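Local structure of protein, Family 18 Chitinase (Crocus vernus, 3SIM) at residues F3-G8 / W253-S258; H45-G50 / Q93-S98; D100-N105 / A138-R143; D125-Q130 / S160-V165. The protein probably binds chitin and hydrolyses its beta-1,4 linkages, as a plant glycoside hydrolase of family 18 built on a TIM barrel. One frame throughout, in Å; residues are numbered along the deposited sequence.

Contact 1 of 4, residues F3-G8 / W253-S258; sequences FVEYIG and WTADTS
Tyr6 and Trp253 point the same way, the phenol ring stacked face-to-face on the indole. The centroids of the Tyr6 ring and the Trp253 five-membered ring are 3.8 Å apart, with planes 17° from parallel, and Trp253 NE1 sits over the middle of the Tyr6 ring. Next to the stack, Ala255 N donates an almost straight bond to Tyr6 O (2.9 Å), while Thr254 CG2 rests 4.0 Å from Tyr6 CB. At the strand end a weak, bent bond runs from Gly8 N to Asp256 OD1 (2.7 Å), and Ile7 CD1 packs on Ala255 CB at 3.9 Å.

A second shell positions these groups. Thr254 OG1, placed at chi1 69°, N-caps the short, weakly bonded helical turn that follows through weak bonds from the backbone N of Asp256 and Thr257, and also bonds to Tyr9 O; Asp256 OD2 is held by Ser13. The Tyr6 hydroxyl reaches Ser160 and Asn184. A leucine in place of Tyr6 would probably cost Trp253 its stacking partner and leave Ser160 and Asn184 without their shared phenol.

The peptide bond between Trp253 and Thr254 is cis. A tryptophan before a non-proline cis peptide at the end of the last barrel strand is a feature of family 18 chitinases; in relatives the corresponding tryptophan lines the floor of the sugar-binding cleft, as this one probably does.

Contact 2 of 4, residues H45-G50 / Q93-S98; sequences HTSTNG and QFQAAS
Asn49 lays its amide against the backbone and methyl of Ala97, CG standing 3.8 Å from Ala97 CB. Its chi1 of -165° carries OD1 across to the other loop, where it accepts from Ala97 N at 2.9 Å. That bond is nearly straight at the hydrogen, yet the donor stands 48° out of the carbonyl plane and so is not on a lone pair. The other end of the amide is employed as well, ND2 bonding to Ser101 OG, so the rotation of the group is fixed from two sides. In the TIM barrel these are two loops at the C-terminal ends of strands: the 45-50 loop follows strand 28-37, whereas the 93-98 loop leads from the small hairpin 86-87/90-91 into helix 99-116, with Ser98 at its N-cap. Ser47 and Gln95 meet more loosely. The Gln95 amide passes close to the Ser47 hydroxyl without a bond, and its NE2 is instead taken by Tyr39 OH. Two waters also link the loops: one accepts from Ser47 N at 2.8 Å and makes a weak link to Gln95 NE2, while another sits 2.7 Å from Gln95 O and holds Asn49 N weakly.

Contact 3 of 4, residues D100-N105 / A138-R143; sequences DSWVSN and AECIGR
Trp102 reaches Cys140 because its CG stands opposite the backbone N (chi1 -166°), which swings the indole across to the facing helix. Arg143 is extended through chi2 and then bends at chi3 (59°), a kink that turns the guanidinium toward Asp100 near the start of the other helix.

Around the indole the contact is apolar. Cys140 CB lies 3.7 Å from Trp102 CE3, and its sulfur approaches obliquely, SG being 4.6 Å from the centroid of the five-membered ring in a sulfur-aromatic contact. Farther along, Ile141 CD1 touches Trp102 CH2 at 4.1 Å. Val103 fills the middle of the interface: its CG2 branch rests on the Cys140 carbonyl oxygen at 3.7 Å and on Arg143 CB at 4.0 Å, joining the apolar part of the contact to its charged border.

There Arg143 and Asp100 form an end-on salt bridge, both donors to one oxygen. NH2 meets Asp100 OD1 at 2.8 Å, nearly along its C-O axis, and NH1 reaches the same atom at 3.1 Å on the anti side, out of the carboxylate plane; OD1 itself lies in the guanidinium plane. Asp100 is exposed, so the pair lies at the rim of the interface. Inward, Trp102 NE1 is satisfied by Asp38 OD2, tying the helix to the loop region after strand 28-37, and the ring also meets Phe94.

The segment axes approach to 9.3 Å and cross at -30°, the packing of two successive helices, 99-116 and 134-150, that run in the same general direction on the outside of a TIM barrel with strand 121-125 between them in sequence.

Contact 4 of 4, residues D125-Q130 / S160-V165; sequences DYEHFQ and SPFPSV
Val165, Glu127 and Phe162 carry this contact, each touching the other two. Val165 uses both methyls. CG1 sits 3.8 Å from Glu127 O and 3.7 Å from Phe129 CE2, meeting that ring at its edge, while CG2 rests over the centre of the Phe162 ring within its own loop. A backbone bond from Val165 N to Phe162 O (3.0 Å) holds this turn together just before helix 166-175.

Glu127 runs out extended beyond CG and crosses Phe162 at about a right angle. Its CD comes to 3.6 Å from Phe162 CE1, at the edge of the ring and near its plane, with the carboxylate and ring planes 76° apart. The phenylalanine can present that edge because its chi1 of 48° folds the ring back toward the 125-130 loop. Within its own loop, Asp125 OD2 lies 2.6 Å from Glu127 OE2. Gln186 packs on both acids, and Ser160 ties its hydroxyl to Asp123. An alanine in place of Glu127 would probably open a gap beside the Phe162 edge and leave Asp125 OD2 without its acidic neighbour.

Asp123, Asp125 and Glu127 fit the DxxDxDxE signature of family 18, in whose relatives the last glutamate is the general acid. The chemistry across the two loops is wholly one of packing: the 160-165 loop offers the Glu127 chain carbon contacts, while its nearest acidic neighbour, Asp125, belongs to the same loop. Such surroundings would suit a carboxylate that must stay available for chemistry, as the family signature suggests for this one.

Contacts 1 and 4 are buried close to the barrel and are joined through a tyrosine hydroxyl; aromatic stacking serves the first, ring-edge packing the second. Contact 3 is also largely buried, but between outer helices, so it combines an apolar middle with a salt bridge at its rim. Contact 2 alone lies at the surface, and there backbone, amide and water do the work. It adjoins contact 3 directly, bordering helix 99-116 through the Asn49 carbonyl and Asn105, and it meets contact 4 through the backbone pair of Phe94 and His128. Contact 1 lies where the first and last barrel strands meet and encloses the other three along the chain.

Contact 1 of 4, residues F3-G8 / W253-S258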
loop_
_atom_site.group_PDB
_atom_site.type_symbol
_atom_site.label_atom_id
_atom_site.label_comp_id
_atom_site.label_asym_id
_atom_site.label_seq_id
_atom_site.Cartn_x
_atom_site.Cartn_y
_atom_site.Cartn_z
ATOM N N PHE A 3 9.190 -2.559 7.367
ATOM C CA PHE A 3 8.940 -1.177 7.033
ATOM C C PHE A 3 8.520 -1.037 5.576
ATOM O O PHE A 3 9.205 -1.474 4.713
ATOM C CB PHE A 3 10.171 -0.326 7.346
ATOM C CG PHE A 3 10.014 1.140 7.051
ATOM C CD1 PHE A 3 10.608 1.706 5.946
ATOM C CD2 PHE A 3 9.333 1.957 7.911
ATOM C CE1 PHE A 3 10.471 3.012 5.674
ATOM C CE2 PHE A 3 9.178 3.242 7.665
ATOM C CZ PHE A 3 9.736 3.797 6.545
ATOM N N VAL A 4 7.394 -0.403 5.360
ATOM C CA VAL A 4 6.767 -0.182 4.079
ATOM C C VAL A 4 6.748 1.318 3.669
ATOM O O VAL A 4 6.234 2.135 4.341
ATOM C CB VAL A 4 5.359 -0.741 4.080
ATOM C CG1 VAL A 4 4.780 -0.655 2.755
ATOM C CG2 VAL A 4 5.311 -2.131 4.581
ATOM N N GLU A 5 7.358 1.600 2.540
ATOM C CA GLU A 5 7.458 2.912 1.923
ATOM C C GLU A 5 6.700 3.076 0.602
ATOM O O GLU A 5 7.128 2.597 -0.395
ATOM C CB GLU A 5 8.927 3.294 1.730
ATOM C CG GLU A 5 9.216 4.686 1.270
ATOM C CD GLU A 5 9.173 5.783 2.406
ATOM O OE1 GLU A 5 8.938 5.476 3.535
ATOM O OE2 GLU A 5 9.367 6.933 2.151
ATOM N N TYR A 6 5.572 3.772 0.613
ATOM C CA TYR A 6 4.890 4.111 -0.639
ATOM C C TYR A 6 5.727 5.126 -1.504
ATOM O O TYR A 6 6.332 5.964 -0.960
ATOM C CB TYR A 6 3.442 4.541 -0.434
ATOM C CG TYR A 6 2.523 3.414 0.004
ATOM C CD1 TYR A 6 1.672 2.792 -0.863
ATOM C CD2 TYR A 6 2.604 2.901 1.264
ATOM C CE1 TYR A 6 0.859 1.748 -0.424
ATOM C CE2 TYR A 6 1.846 1.879 1.689
ATOM C CZ TYR A 6 0.969 1.292 0.862
ATOM O OH TYR A 6 0.222 0.286 1.323
ATOM N N ILE A 7 5.760 4.947 -2.803
ATOM C CA ILE A 7 6.545 5.773 -3.704
ATOM C C ILE A 7 6.008 5.844 -5.146
ATOM O O ILE A 7 5.486 4.920 -5.696
ATOM C CB ILE A 7 8.078 5.367 -3.720
ATOM C CG1 ILE A 7 8.953 6.331 -4.557
ATOM C CG2 ILE A 7 8.253 4.053 -4.263
ATOM C CD1 ILE A 7 10.328 6.228 -4.321
ATOM N N GLY A 8 6.263 7.001 -5.726
ATOM C CA GLY A 8 5.735 7.457 -6.979
ATOM C C GLY A 8 4.457 8.302 -7.115
ATOM O O GLY A 8 4.060 8.525 -8.187
ATOM N N TRP A 253 3.278 6.991 3.853
ATOM C CA TRP A 253 2.752 7.671 2.679
ATOM C C TRP A 253 3.298 9.143 2.648
ATOM O O TRP A 253 2.892 9.939 3.392
ATOM C CB TRP A 253 1.205 7.629 2.706
ATOM C CG TRP A 253 0.508 6.382 2.229
ATOM C CD1 TRP A 253 0.096 6.122 0.975
ATOM C CD2 TRP A 253 0.115 5.253 3.005
ATOM N NE1 TRP A 253 -0.473 4.909 0.904
ATOM C CE2 TRP A 253 -0.495 4.353 2.144
ATOM C CE3 TRP A 253 0.229 4.913 4.343
ATOM C CZ2 TRP A 253 -0.988 3.146 2.574
ATOM C CZ3 TRP A 253 -0.251 3.705 4.756
ATOM C CH2 TRP A 253 -0.860 2.845 3.877
ATOM N N THR A 254 4.275 9.470 1.835
ATOM C CA THR A 254 4.913 8.661 0.834
ATOM C C THR A 254 6.352 9.209 0.691
ATOM O O THR A 254 6.643 10.252 1.218
ATOM C CB THR A 254 4.231 8.819 -0.588
ATOM O OG1 THR A 254 4.480 10.110 -1.093
ATOM C CG2 THR A 254 2.722 8.495 -0.592
ATOM N N ALA A 255 7.218 8.532 -0.051
ATOM C CA ALA A 255 8.582 9.046 -0.253
ATOM C C ALA A 255 8.538 10.446 -0.967
ATOM O O ALA A 255 9.315 11.307 -0.735
ATOM C CB ALA A 255 9.403 8.074 -1.017
ATOM N N ASP A 256 7.556 10.591 -1.819
ATOM C CA ASP A 256 7.386 11.757 -2.610
ATOM C C ASP A 256 7.113 13.018 -1.762
ATOM O O ASP A 256 7.681 14.008 -2.011
ATOM C CB ASP A 256 6.344 11.495 -3.677
ATOM C CG ASP A 256 6.699 10.293 -4.538
ATOM O OD1 ASP A 256 6.480 9.177 -4.147
ATOM O OD2 ASP A 256 7.272 10.494 -5.541
ATOM N N THR A 257 6.226 12.904 -0.804
ATOM C CA THR A 257 6.000 13.915 0.220
ATOM C C THR A 257 7.144 14.143 1.188
ATOM O O THR A 257 7.379 15.212 1.559
ATOM C CB THR A 257 4.598 13.866 0.906
ATOM O OG1 THR A 257 4.458 12.716 1.713
ATOM C CG2 THR A 257 3.520 13.945 -0.136
ATOM N N SER A 258 7.855 13.091 1.531
ATOM C CA SER A 258 8.966 13.144 2.433
ATOM C C SER A 258 10.163 13.954 1.958
ATOM O O SER A 258 10.957 14.264 2.751
ATOM C CB SER A 258 9.400 11.747 2.933
ATOM O OG SER A 258 8.439 11.122 3.662
#

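Contact 2 of 4, residues H45-G50 / Q93-S98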
loop_
_atom_site.group_PDB
_atom_site.type_symbol
_atom_site.label_atom_id
_atom_site.label_comp_id
_atom_site.label_asym_id
_atom_site.label_seq_id
_atom_site.Cartn_x
_atom_site.Cartn_y
_atom_site.Cartn_z
ATOM N N HIS A 45 -10.052 10.072 -18.562
ATOM C CA HIS A 45 -9.749 8.737 -18.083
ATOM C C HIS A 45 -11.009 7.949 -17.804
ATOM O O HIS A 45 -11.808 8.365 -17.074
ATOM C CB HIS A 45 -8.899 8.798 -16.835
ATOM C CG HIS A 45 -7.625 9.525 -17.000
ATOM N ND1 HIS A 45 -6.525 8.957 -17.562
ATOM C CD2 HIS A 45 -7.275 10.779 -16.673
ATOM C CE1 HIS A 45 -5.557 9.829 -17.592
ATOM N NE2 HIS A 45 -5.984 10.941 -17.053
ATOM N N THR A 46 -11.127 6.809 -18.447
ATOM C CA THR A 46 -12.203 5.832 -18.296
ATOM C C THR A 46 -11.749 4.388 -17.953
ATOM O O THR A 46 -10.689 3.981 -18.294
ATOM C CB THR A 46 -13.122 5.779 -19.560
ATOM O OG1 THR A 46 -12.389 5.408 -20.714
ATOM C CG2 THR A 46 -13.775 7.079 -19.772
ATOM N N SER A 47 -12.608 3.648 -17.296
ATOM C CA SER A 47 -12.288 2.322 -16.870
ATOM C C SER A 47 -12.116 1.290 -17.998
ATOM O O SER A 47 -12.784 1.351 -18.977
ATOM C CB SER A 47 -13.155 1.820 -15.722
ATOM O OG SER A 47 -14.395 1.358 -16.092
ATOM N N THR A 48 -11.182 0.380 -17.796
ATOM C CA THR A 48 -10.809 -0.620 -18.790
ATOM C C THR A 48 -11.094 -2.086 -18.420
ATOM O O THR A 48 -10.575 -2.986 -19.018
ATOM C CB THR A 48 -9.373 -0.533 -19.165
ATOM O OG1 THR A 48 -8.584 -0.854 -18.041
ATOM C CG2 THR A 48 -8.999 0.847 -19.737
ATOM N N ASN A 49 -11.920 -2.294 -17.425
ATOM C CA ASN A 49 -12.282 -3.617 -16.988
ATOM C C ASN A 49 -11.070 -4.526 -16.603
ATOM O O ASN A 49 -10.961 -5.586 -17.063
ATOM C CB ASN A 49 -13.208 -4.289 -18.007
ATOM C CG ASN A 49 -13.908 -5.513 -17.453
ATOM O OD1 ASN A 49 -14.307 -5.502 -16.340
ATOM N ND2 ASN A 49 -13.997 -6.569 -18.226
ATOM N N GLY A 50 -10.163 -4.029 -15.781
ATOM C CA GLY A 50 -9.014 -4.767 -15.348
ATOM C C GLY A 50 -7.789 -4.830 -16.270
ATOM O O GLY A 50 -6.908 -5.567 -15.997
ATOM N N GLN A 93 -12.928 4.644 -9.492
ATOM C CA GLN A 93 -14.046 3.804 -9.109
ATOM C C GLN A 93 -13.775 2.360 -9.511
ATOM O O GLN A 93 -13.529 2.125 -10.675
ATOM C CB GLN A 93 -15.351 4.275 -9.771
ATOM C CG GLN A 93 -15.832 5.678 -9.363
ATOM C CD GLN A 93 -16.557 5.742 -8.051
ATOM O OE1 GLN A 93 -16.843 6.808 -7.581
ATOM N NE2 GLN A 93 -16.803 4.610 -7.437
ATOM N N PHE A 94 -13.819 1.419 -8.565
ATOM C CA PHE A 94 -13.749 0.004 -8.935
ATOM C C PHE A 94 -14.964 -0.385 -9.763
ATOM O O PHE A 94 -16.060 -0.221 -9.350
ATOM C CB PHE A 94 -13.644 -0.970 -7.753
ATOM C CG PHE A 94 -13.329 -2.385 -8.154
ATOM C CD1 PHE A 94 -12.048 -2.809 -8.242
ATOM C CD2 PHE A 94 -14.307 -3.282 -8.499
ATOM C CE1 PHE A 94 -11.760 -4.061 -8.638
ATOM C CE2 PHE A 94 -13.970 -4.549 -8.877
ATOM C CZ PHE A 94 -12.709 -4.913 -8.954
ATOM N N GLN A 95 -14.696 -0.911 -10.935
ATOM C CA GLN A 95 -15.710 -1.334 -11.867
ATOM C C GLN A 95 -15.360 -2.624 -12.594
ATOM O O GLN A 95 -14.344 -2.680 -13.220
ATOM C CB GLN A 95 -15.951 -0.254 -12.925
ATOM C CG GLN A 95 -16.007 1.161 -12.457
ATOM C CD GLN A 95 -16.392 2.108 -13.544
ATOM O OE1 GLN A 95 -17.307 1.865 -14.267
ATOM N NE2 GLN A 95 -15.686 3.183 -13.656
ATOM N N ALA A 96 -16.224 -3.630 -12.487
ATOM C CA ALA A 96 -16.105 -4.867 -13.247
ATOM C C ALA A 96 -17.321 -5.173 -14.144
ATOM O O ALA A 96 -18.439 -5.138 -13.704
ATOM C CB ALA A 96 -15.833 -6.009 -12.368
ATOM N N ALA A 97 -17.070 -5.422 -15.418
ATOM C CA ALA A 97 -18.101 -5.850 -16.352
ATOM C C ALA A 97 -18.662 -7.259 -16.060
ATOM O O ALA A 97 -19.824 -7.482 -16.157
ATOM C CB ALA A 97 -17.665 -5.704 -17.745
ATOM N N SER A 98 -17.769 -8.159 -15.690
ATOM C CA SER A 98 -18.056 -9.419 -15.051
ATOM C C SER A 98 -16.844 -9.808 -14.226
ATOM O O SER A 98 -15.799 -9.382 -14.524
ATOM C CB SER A 98 -18.326 -10.534 -16.059
ATOM O OG SER A 98 -17.250 -10.785 -16.885
HETATM O O HOH W 1 -14.947 4.997 -16.446
HETATM O O HOH W 2 -12.410 -1.330 -14.597
#

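Contact 3 of 4, residues D100-N105 / A138-R143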
loop_
_atom_site.group_PDB
_atom_site.type_symbol
_atom_site.label_atom_id
_atom_site.label_comp_id
_atom_site.label_asym_id
_atom_site.label_seq_id
_atom_site.Cartn_x
_atom_site.Cartn_y
_atom_site.Cartn_z
ATOM N N ASP A 100 -15.351 -12.769 -14.205
ATOM C CA ASP A 100 -14.505 -13.616 -15.006
ATOM C C ASP A 100 -13.691 -12.759 -15.943
ATOM O O ASP A 100 -12.548 -12.960 -16.065
ATOM C CB ASP A 100 -15.298 -14.645 -15.831
ATOM C CG ASP A 100 -15.735 -15.910 -15.048
ATOM O OD1 ASP A 100 -15.262 -16.245 -13.981
ATOM O OD2 ASP A 100 -16.597 -16.601 -15.532
ATOM N N SER A 101 -14.326 -11.805 -16.614
ATOM C CA SER A 101 -13.645 -10.932 -17.551
ATOM C C SER A 101 -12.616 -9.980 -16.924
ATOM O O SER A 101 -11.585 -9.824 -17.441
ATOM C CB SER A 101 -14.593 -10.227 -18.522
ATOM O OG SER A 101 -15.281 -9.227 -17.911
ATOM N N TRP A 102 -12.947 -9.389 -15.787
ATOM C CA TRP A 102 -12.029 -8.537 -15.036
ATOM C C TRP A 102 -10.779 -9.295 -14.569
ATOM O O TRP A 102 -9.732 -8.917 -14.881
ATOM C CB TRP A 102 -12.715 -7.868 -13.834
ATOM C CG TRP A 102 -11.940 -6.778 -13.250
ATOM C CD1 TRP A 102 -12.057 -5.465 -13.525
ATOM C CD2 TRP A 102 -10.915 -6.883 -12.272
ATOM N NE1 TRP A 102 -11.204 -4.759 -12.785
ATOM C CE2 TRP A 102 -10.466 -5.601 -12.027
ATOM C CE3 TRP A 102 -10.319 -7.935 -11.584
ATOM C CZ2 TRP A 102 -9.451 -5.341 -11.159
ATOM C CZ3 TRP A 102 -9.293 -7.651 -10.707
ATOM C CH2 TRP A 102 -8.889 -6.367 -10.508
ATOM N N VAL A 103 -10.969 -10.448 -13.959
ATOM C CA VAL A 103 -9.899 -11.287 -13.486
ATOM C C VAL A 103 -8.953 -11.727 -14.641
ATOM O O VAL A 103 -7.791 -11.583 -14.544
ATOM C CB VAL A 103 -10.431 -12.517 -12.742
ATOM C CG1 VAL A 103 -9.343 -13.484 -12.489
ATOM C CG2 VAL A 103 -11.091 -12.125 -11.457
ATOM N N SER A 104 -9.507 -12.148 -15.765
ATOM C CA SER A 104 -8.678 -12.539 -16.893
ATOM C C SER A 104 -7.791 -11.378 -17.384
ATOM O O SER A 104 -6.626 -11.548 -17.567
ATOM C CB SER A 104 -9.551 -13.047 -18.028
ATOM O OG SER A 104 -8.794 -13.215 -19.162
ATOM N N ASN A 105 -8.385 -10.197 -17.523
ATOM C CA ASN A 105 -7.635 -9.012 -17.909
ATOM C C ASN A 105 -6.549 -8.597 -16.885
ATOM O O ASN A 105 -5.473 -8.270 -17.261
ATOM C CB ASN A 105 -8.530 -7.824 -18.229
ATOM C CG ASN A 105 -9.408 -8.022 -19.498
ATOM O OD1 ASN A 105 -9.039 -8.674 -20.398
ATOM N ND2 ASN A 105 -10.545 -7.407 -19.501
ATOM N N ALA A 138 -14.661 -8.447 -3.671
ATOM C CA ALA A 138 -13.999 -9.511 -2.960
ATOM C C ALA A 138 -13.564 -10.679 -3.864
ATOM O O ALA A 138 -12.493 -11.133 -3.754
ATOM C CB ALA A 138 -14.851 -10.005 -1.816
ATOM N N GLU A 139 -14.451 -11.097 -4.738
ATOM C CA GLU A 139 -14.217 -12.133 -5.708
ATOM C C GLU A 139 -13.157 -11.793 -6.753
ATOM O O GLU A 139 -12.316 -12.572 -6.923
ATOM C CB GLU A 139 -15.487 -12.518 -6.447
ATOM C CG GLU A 139 -16.366 -13.498 -5.831
ATOM C CD GLU A 139 -17.681 -13.725 -6.621
ATOM O OE1 GLU A 139 -17.635 -14.089 -7.813
ATOM O OE2 GLU A 139 -18.735 -13.530 -6.014
ATOM N N CYS A 140 -13.198 -10.605 -7.344
ATOM C CA CYS A 140 -12.218 -10.170 -8.299
ATOM C C CYS A 140 -10.797 -10.113 -7.678
ATOM O O CYS A 140 -9.899 -10.720 -8.202
ATOM C CB CYS A 140 -12.581 -8.774 -8.832
ATOM S SG CYS A 140 -13.876 -8.609 -10.079
ATOM N N ILE A 141 -10.652 -9.406 -6.569
ATOM C CA ILE A 141 -9.386 -9.301 -5.898
ATOM C C ILE A 141 -8.883 -10.632 -5.330
ATOM O O ILE A 141 -7.742 -10.921 -5.446
ATOM C CB ILE A 141 -9.338 -8.194 -4.818
ATOM C CG1 ILE A 141 -9.845 -6.879 -5.392
ATOM C CG2 ILE A 141 -7.962 -8.064 -4.203
ATOM C CD1 ILE A 141 -9.007 -6.313 -6.422
ATOM N N GLY A 142 -9.777 -11.381 -4.709
ATOM C CA GLY A 142 -9.433 -12.675 -4.149
ATOM C C GLY A 142 -8.936 -13.633 -5.225
ATOM O O GLY A 142 -7.897 -14.149 -5.070
ATOM N N ARG A 143 -9.637 -13.752 -6.348
ATOM C CA ARG A 143 -9.178 -14.580 -7.447
ATOM C C ARG A 143 -7.833 -14.095 -8.030
ATOM O O ARG A 143 -6.995 -14.861 -8.229
ATOM C CB ARG A 143 -10.241 -14.758 -8.540
ATOM C CG ARG A 143 -11.336 -15.743 -8.184
ATOM C CD ARG A 143 -12.496 -15.787 -9.173
ATOM N NE ARG A 143 -12.120 -16.131 -10.518
ATOM C CZ ARG A 143 -12.955 -16.220 -11.538
ATOM N NH1 ARG A 143 -12.489 -16.524 -12.715
ATOM N NH2 ARG A 143 -14.223 -15.985 -11.382
#

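Contact 4 of 4, residues D125-Q130 / S160-V165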
loop_
_atom_site.group_PDB
_atom_site.type_symbol
_atom_site.label_atom_id
_atom_site.label_comp_id
_atom_site.label_asym_id
_atom_site.label_seq_id
_atom_site.Cartn_x
_atom_site.Cartn_y
_atom_site.Cartn_z
ATOM N N ASP A 125 -5.327 -0.929 -3.078
ATOM C CA ASP A 125 -5.722 0.415 -2.651
ATOM C C ASP A 125 -6.892 1.085 -3.442
ATOM O O ASP A 125 -6.830 2.220 -3.749
ATOM C CB ASP A 125 -4.519 1.357 -2.465
ATOM C CG ASP A 125 -4.927 2.790 -1.847
ATOM O OD1 ASP A 125 -4.440 3.750 -2.349
ATOM O OD2 ASP A 125 -5.743 2.866 -0.967
ATOM N N TYR A 126 -7.916 0.333 -3.804
ATOM C CA TYR A 126 -9.139 0.924 -4.270
ATOM C C TYR A 126 -9.887 1.635 -3.103
ATOM O O TYR A 126 -9.946 1.136 -2.026
ATOM C CB TYR A 126 -10.009 -0.062 -4.975
ATOM C CG TYR A 126 -9.547 -0.491 -6.302
ATOM C CD1 TYR A 126 -9.831 0.251 -7.433
ATOM C CD2 TYR A 126 -8.851 -1.674 -6.458
ATOM C CE1 TYR A 126 -9.398 -0.147 -8.653
ATOM C CE2 TYR A 126 -8.444 -2.088 -7.662
ATOM C CZ TYR A 126 -8.703 -1.333 -8.775
ATOM O OH TYR A 126 -8.266 -1.768 -9.956
ATOM N N GLU A 127 -10.377 2.829 -3.352
ATOM C CA GLU A 127 -11.032 3.666 -2.363
ATOM C C GLU A 127 -12.517 4.148 -2.655
ATOM O O GLU A 127 -13.117 4.839 -1.884
ATOM C CB GLU A 127 -10.090 4.805 -1.936
ATOM C CG GLU A 127 -8.669 4.365 -1.474
ATOM C CD GLU A 127 -7.772 5.491 -0.944
ATOM O OE1 GLU A 127 -8.132 6.630 -0.990
ATOM O OE2 GLU A 127 -6.698 5.230 -0.474
ATOM N N HIS A 128 -13.015 3.815 -3.834
ATOM C CA HIS A 128 -14.341 4.187 -4.247
ATOM C C HIS A 128 -15.072 3.034 -4.891
ATOM O O HIS A 128 -14.557 2.365 -5.712
ATOM C CB HIS A 128 -14.331 5.458 -5.112
ATOM C CG HIS A 128 -13.538 6.574 -4.527
ATOM N ND1 HIS A 128 -14.090 7.526 -3.728
ATOM C CD2 HIS A 128 -12.231 6.874 -4.614
ATOM C CE1 HIS A 128 -13.163 8.360 -3.339
ATOM N NE2 HIS A 128 -12.024 7.984 -3.854
ATOM N N PHE A 129 -16.271 2.809 -4.399
ATOM C CA PHE A 129 -17.079 1.650 -4.709
ATOM C C PHE A 129 -18.540 1.936 -5.202
ATOM O O PHE A 129 -19.354 1.095 -5.166
ATOM C CB PHE A 129 -17.014 0.603 -3.585
ATOM C CG PHE A 129 -15.613 0.235 -3.120
ATOM C CD1 PHE A 129 -14.962 -0.845 -3.634
ATOM C CD2 PHE A 129 -14.967 0.947 -2.179
ATOM C CE1 PHE A 129 -13.692 -1.201 -3.205
ATOM C CE2 PHE A 129 -13.696 0.609 -1.773
ATOM C CZ PHE A 129 -13.088 -0.470 -2.256
ATOM N N GLN A 130 -18.803 3.138 -5.665
ATOM C CA GLN A 130 -20.116 3.594 -6.068
ATOM C C GLN A 130 -20.700 2.899 -7.303
ATOM O O GLN A 130 -21.836 2.977 -7.533
ATOM C CB GLN A 130 -20.140 5.102 -6.252
ATOM C CG GLN A 130 -20.239 5.911 -5.042
ATOM C CD GLN A 130 -20.003 7.375 -5.336
ATOM O OE1 GLN A 130 -20.927 8.106 -5.497
ATOM N NE2 GLN A 130 -18.785 7.786 -5.358
ATOM N N SER A 160 -4.890 -1.985 1.975
ATOM C CA SER A 160 -4.750 -0.727 2.652
ATOM C C SER A 160 -6.087 -0.019 2.968
ATOM O O SER A 160 -6.323 1.012 2.509
ATOM C CB SER A 160 -3.747 0.202 1.937
ATOM O OG SER A 160 -2.605 -0.402 1.484
ATOM N N PRO A 161 -6.913 -0.615 3.808
ATOM C CA PRO A 161 -8.197 -0.055 4.189
ATOM C C PRO A 161 -8.171 1.136 5.189
ATOM O O PRO A 161 -7.161 1.551 5.678
ATOM C CB PRO A 161 -8.930 -1.266 4.780
ATOM C CG PRO A 161 -7.977 -2.006 5.364
ATOM C CD PRO A 161 -6.673 -1.816 4.588
ATOM N N PHE A 162 -9.350 1.676 5.434
ATOM C CA PHE A 162 -9.644 2.706 6.416
ATOM C C PHE A 162 -11.156 2.642 6.715
ATOM O O PHE A 162 -11.859 1.953 6.041
ATOM C CB PHE A 162 -9.162 4.111 5.996
ATOM C CG PHE A 162 -9.527 4.493 4.606
ATOM C CD1 PHE A 162 -8.774 4.110 3.493
ATOM C CD2 PHE A 162 -10.659 5.228 4.372
ATOM C CE1 PHE A 162 -9.169 4.470 2.238
ATOM C CE2 PHE A 162 -11.020 5.563 3.106
ATOM C CZ PHE A 162 -10.279 5.177 2.062
ATOM N N PRO A 163 -11.620 3.343 7.738
ATOM C CA PRO A 163 -12.927 3.032 8.289
ATOM C C PRO A 163 -14.029 3.165 7.241
ATOM O O PRO A 163 -14.775 2.287 7.147
ATOM C CB PRO A 163 -13.088 4.048 9.362
ATOM C CG PRO A 163 -11.760 4.214 9.906
ATOM C CD PRO A 163 -10.854 4.150 8.677
ATOM N N SER A 164 -14.029 4.197 6.426
ATOM C CA SER A 164 -15.101 4.356 5.443
ATOM C C SER A 164 -15.194 3.278 4.353
ATOM O O SER A 164 -16.191 3.125 3.801
ATOM C CB SER A 164 -15.193 5.740 4.852
ATOM O OG SER A 164 -14.029 6.039 4.220
ATOM N N VAL A 165 -14.108 2.564 4.106
ATOM C CA VAL A 165 -14.091 1.429 3.224
ATOM C C VAL A 165 -14.039 0.040 3.865
ATOM O O VAL A 165 -13.895 -0.916 3.202
ATOM C CB VAL A 165 -13.031 1.574 2.099
ATOM C CG1 VAL A 165 -13.326 2.781 1.253
ATOM C CG2 VAL A 165 -11.652 1.573 2.654
#